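Local coordinates for ribosomal-protein-serine acetyltransferase, putative (Vibrio cholerae O1 biovar eltor, PDB 2FCK) that probably transfers an acetyl group to the N-terminal serine or alanine of ribosomal proteins, as a putative acetyltransferase of the GNAT family, at residues Glu136-Asp140 with Asn163-Tyr167. Residues are numbered along the deposited sequence; the frame is centred on the assembly and turned at random.
With NO3 (nitrate ion), chain G.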
ATOM      1  N   GLU A 136      -0.798  -8.647   1.269  1.00 45.63           N
ATOM      2  CA  GLU A 136       0.672  -8.811   1.247  1.00 47.11           C
ATOM      3  C   GLU A 136       1.247  -8.964   2.681  1.00 49.68           C
ATOM      4  O   GLU A 136       0.875  -8.206   3.602  1.00 51.38           O
ATOM      5  CB  GLU A 136       1.301  -7.636   0.534  1.00 47.79           C
ATOM      6  CG  GLU A 136       1.085  -7.822  -0.991  1.00 47.38           C
ATOM      7  CD  GLU A 136       1.722  -6.721  -1.845  1.00 49.53           C
ATOM      8  OE1 GLU A 136       2.317  -5.761  -1.294  1.00 48.40           O
ATOM      9  OE2 GLU A 136       1.538  -6.805  -3.081  1.00 45.12           O
ATOM     10  N   ILE A 137       2.161  -9.913   2.836  1.00 47.47           N
ATOM     11  CA  ILE A 137       3.030 -10.070   4.004  1.00 47.88           C
ATOM     12  C   ILE A 137       4.453  -9.732   3.602  1.00 48.34           C
ATOM     13  O   ILE A 137       4.848 -10.182   2.528  1.00 46.78           O
ATOM     14  CB  ILE A 137       2.950 -11.493   4.481  1.00 48.27           C
ATOM     15  CG1 ILE A 137       1.546 -11.747   5.048  1.00 48.39           C
ATOM     16  CG2 ILE A 137       4.003 -11.813   5.554  1.00 49.57           C
ATOM     17  CD1 ILE A 137       1.214 -13.152   5.128  1.00 44.96           C
ATOM     18  N   VAL A 138       5.185  -8.907   4.383  1.00 45.86           N
ATOM     19  CA  VAL A 138       6.592  -8.595   4.093  1.00 47.07           C
ATOM     20  C   VAL A 138       7.423  -9.204   5.214  1.00 48.10           C
ATOM     21  O   VAL A 138       7.205  -8.864   6.370  1.00 50.81           O
ATOM     22  CB  VAL A 138       6.889  -7.060   4.057  1.00 47.96           C
ATOM     23  CG1 VAL A 138       8.364  -6.796   3.676  1.00 49.84           C
ATOM     24  CG2 VAL A 138       5.934  -6.436   3.048  1.00 48.06           C
ATOM     25  N   CYS A 139       8.336 -10.102   4.882  1.00 46.72           N
ATOM     26  CA  CYS A 139       9.179 -10.697   5.916  1.00 46.78           C
ATOM     27  C   CYS A 139      10.596 -10.205   5.793  1.00 46.32           C
ATOM     28  O   CYS A 139      11.092 -10.002   4.686  1.00 46.72           O
ATOM     29  CB  CYS A 139       9.203 -12.229   5.788  1.00 46.64           C
ATOM     30  SG  CYS A 139       7.599 -12.959   6.186  1.00 48.33           S
ATOM     31  N   ASP A 140      11.273 -10.053   6.930  1.00 45.94           N
ATOM     32  CA  ASP A 140      12.701  -9.787   6.913  1.00 45.86           C
ATOM     33  C   ASP A 140      13.347 -11.023   6.290  1.00 45.33           C
ATOM     34  O   ASP A 140      13.065 -12.139   6.746  1.00 43.96           O
ATOM     35  CB  ASP A 140      13.200  -9.571   8.349  1.00 46.14           C
ATOM     36  CG  ASP A 140      14.629  -9.056   8.401  1.00 48.07           C
ATOM     37  OD1 ASP A 140      15.539  -9.734   7.912  1.00 48.68           O
ATOM     38  OD2 ASP A 140      14.849  -7.925   8.921  1.00 54.86           O
ATOM     39  N   ASN A 163      14.090  -1.760  -0.111  1.00 49.85           N
ATOM     40  CA  ASN A 163      13.408  -0.704   0.645  1.00 49.68           C
ATOM     41  C   ASN A 163      11.934  -0.975   0.913  1.00 49.65           C
ATOM     42  O   ASN A 163      11.082  -0.077   0.962  1.00 49.05           O
ATOM     43  CB  ASN A 163      13.582   0.655  -0.102  1.00 49.51           C
ATOM     44  CG  ASN A 163      14.997   1.197  -0.092  1.00 50.52           C
ATOM     45  OD1 ASN A 163      15.203   2.397  -0.463  1.00 52.76           O
ATOM     46  ND2 ASN A 163      15.985   0.377   0.243  1.00 47.67           N
ATOM     47  N   ARG A 164      11.582  -2.250   1.116  1.00 49.01           N
ATOM     48  CA  ARG A 164      10.180  -2.588   1.225  1.00 48.56           C
ATOM     49  C   ARG A 164       9.520  -2.343   2.617  1.00 48.31           C
ATOM     50  O   ARG A 164       8.305  -2.242   2.738  1.00 48.01           O
ATOM     51  CB  ARG A 164       9.982  -4.042   0.727  1.00 47.26           C
ATOM     52  CG  ARG A 164       8.557  -4.498   0.689  1.00 48.60           C
ATOM     53  CD  ARG A 164       7.806  -3.748  -0.429  1.00 48.24           C
ATOM     54  NE  ARG A 164       6.421  -4.151  -0.398  1.00 48.27           N
ATOM     55  CZ  ARG A 164       5.547  -3.821   0.533  1.00 47.97           C
ATOM     56  NH1 ARG A 164       5.911  -3.051   1.559  1.00 55.33           N
ATOM     57  NH2 ARG A 164       4.312  -4.256   0.455  1.00 53.40           N
ATOM     58  N   PHE A 165      10.311  -2.273   3.695  1.00 50.02           N
ATOM     59  CA  PHE A 165       9.688  -1.985   5.000  1.00 51.25           C
ATOM     60  C   PHE A 165      10.639  -1.154   5.858  1.00 52.09           C
ATOM     61  O   PHE A 165      11.803  -1.048   5.537  1.00 51.52           O
ATOM     62  CB  PHE A 165       9.222  -3.276   5.746  1.00 51.52           C
ATOM     63  CG  PHE A 165      10.369  -4.153   6.254  1.00 53.12           C
ATOM     64  CD1 PHE A 165      11.058  -5.022   5.391  1.00 52.72           C
ATOM     65  CD2 PHE A 165      10.760  -4.102   7.606  1.00 54.27           C
ATOM     66  CE1 PHE A 165      12.116  -5.847   5.860  1.00 51.92           C
ATOM     67  CE2 PHE A 165      11.824  -4.908   8.074  1.00 53.19           C
ATOM     68  CZ  PHE A 165      12.501  -5.772   7.197  1.00 50.36           C
ATOM     69  N   LEU A 166      10.117  -0.558   6.934  1.00 53.80           N
ATOM     70  CA  LEU A 166      10.974   0.207   7.848  1.00 55.44           C
ATOM     71  C   LEU A 166      11.301  -0.590   9.122  1.00 56.11           C
ATOM     72  O   LEU A 166      10.404  -1.191   9.713  1.00 56.05           O
ATOM     73  CB  LEU A 166      10.291   1.521   8.236  1.00 55.82           C
ATOM     74  CG  LEU A 166       9.875   2.432   7.072  1.00 57.82           C
ATOM     75  CD1 LEU A 166       8.935   3.547   7.559  1.00 57.68           C
ATOM     76  CD2 LEU A 166      11.146   2.979   6.404  1.00 58.18           C
ATOM     77  N   TYR A 167      12.577  -0.582   9.510  1.00 56.81           N
ATOM     78  CA  TYR A 167      12.994  -0.977  10.865  1.00 57.61           C
ATOM     79  C   TYR A 167      13.835   0.113  11.514  1.00 58.18           C
ATOM     80  O   TYR A 167      14.921   0.448  11.011  1.00 58.37           O
ATOM     81  CB  TYR A 167      13.759  -2.296  10.874  1.00 57.56           C
ATOM     82  CG  TYR A 167      14.128  -2.763  12.282  1.00 57.67           C
ATOM     83  CD1 TYR A 167      15.318  -2.337  12.893  1.00 57.21           C
ATOM     84  CD2 TYR A 167      13.282  -3.615  12.999  1.00 57.11           C
ATOM     85  CE1 TYR A 167      15.657  -2.759  14.169  1.00 55.68           C
ATOM     86  CE2 TYR A 167      13.609  -4.033  14.280  1.00 55.20           C
ATOM     87  CZ  TYR A 167      14.793  -3.600  14.857  1.00 56.36           C
ATOM     88  OH  TYR A 167      15.123  -4.014  16.135  1.00 55.57           O
TER
HETATM   89  N   NO3 G 306      17.293  -2.232   1.035  1.00 43.70           N
HETATM   90  O1  NO3 G 306      16.213  -1.709   1.740  1.00 43.97           O
HETATM   91  O2  NO3 G 306      18.596  -2.081   1.551  1.00 44.91           O
HETATM   92  O3  NO3 G 306      17.080  -2.893  -0.174  1.00 43.53           O
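Val-138 lays a methyl group on a charged surface: its CG2 sits over the centre of the Arg-164 guanidinium, 3.5 Å above the plane and 3.6 Å from CZ. The same guanidinium spends its edge on a salt bridge, in which Arg-164 NH2 donates to Glu-136 OE1 at 3.1 Å. The oxygen lies practically in the guanidinium plane and is met nearly along its C-O axis, but the N-H...O angle of 144° shows a bent bond. The two planar groups are turned 53° apart. A bend at chi2 (70°) carries the arginine chain past the valine, with CG 3.8 Å from Val-138 CG1. That CG1 methyl also touches Phe-165, 3.7 Å from CD1, while Asp-140 OD2 lies in the ring plane at its edge, 3.6 Å from CZ; Asp-140 OD1 accepts a bond from Glu-142 N. A classic beta bulge sets Arg-164 and Phe-165 together opposite Lys-172, so both successive residues point toward 136-140, on strand 134-139 of the GNAT sheet. Strand 170-179 pairs with the strands of both segments. The contact is made mainly by side chains, beside the second subunit, whose Phe-96 makes a cation-pi contact with Arg-164. With Glu-136 OE2 salt-bridged to Arg-134, the carboxylate is shared between two arginines, which would probably favour its ionised form at this partly buried subunit boundary.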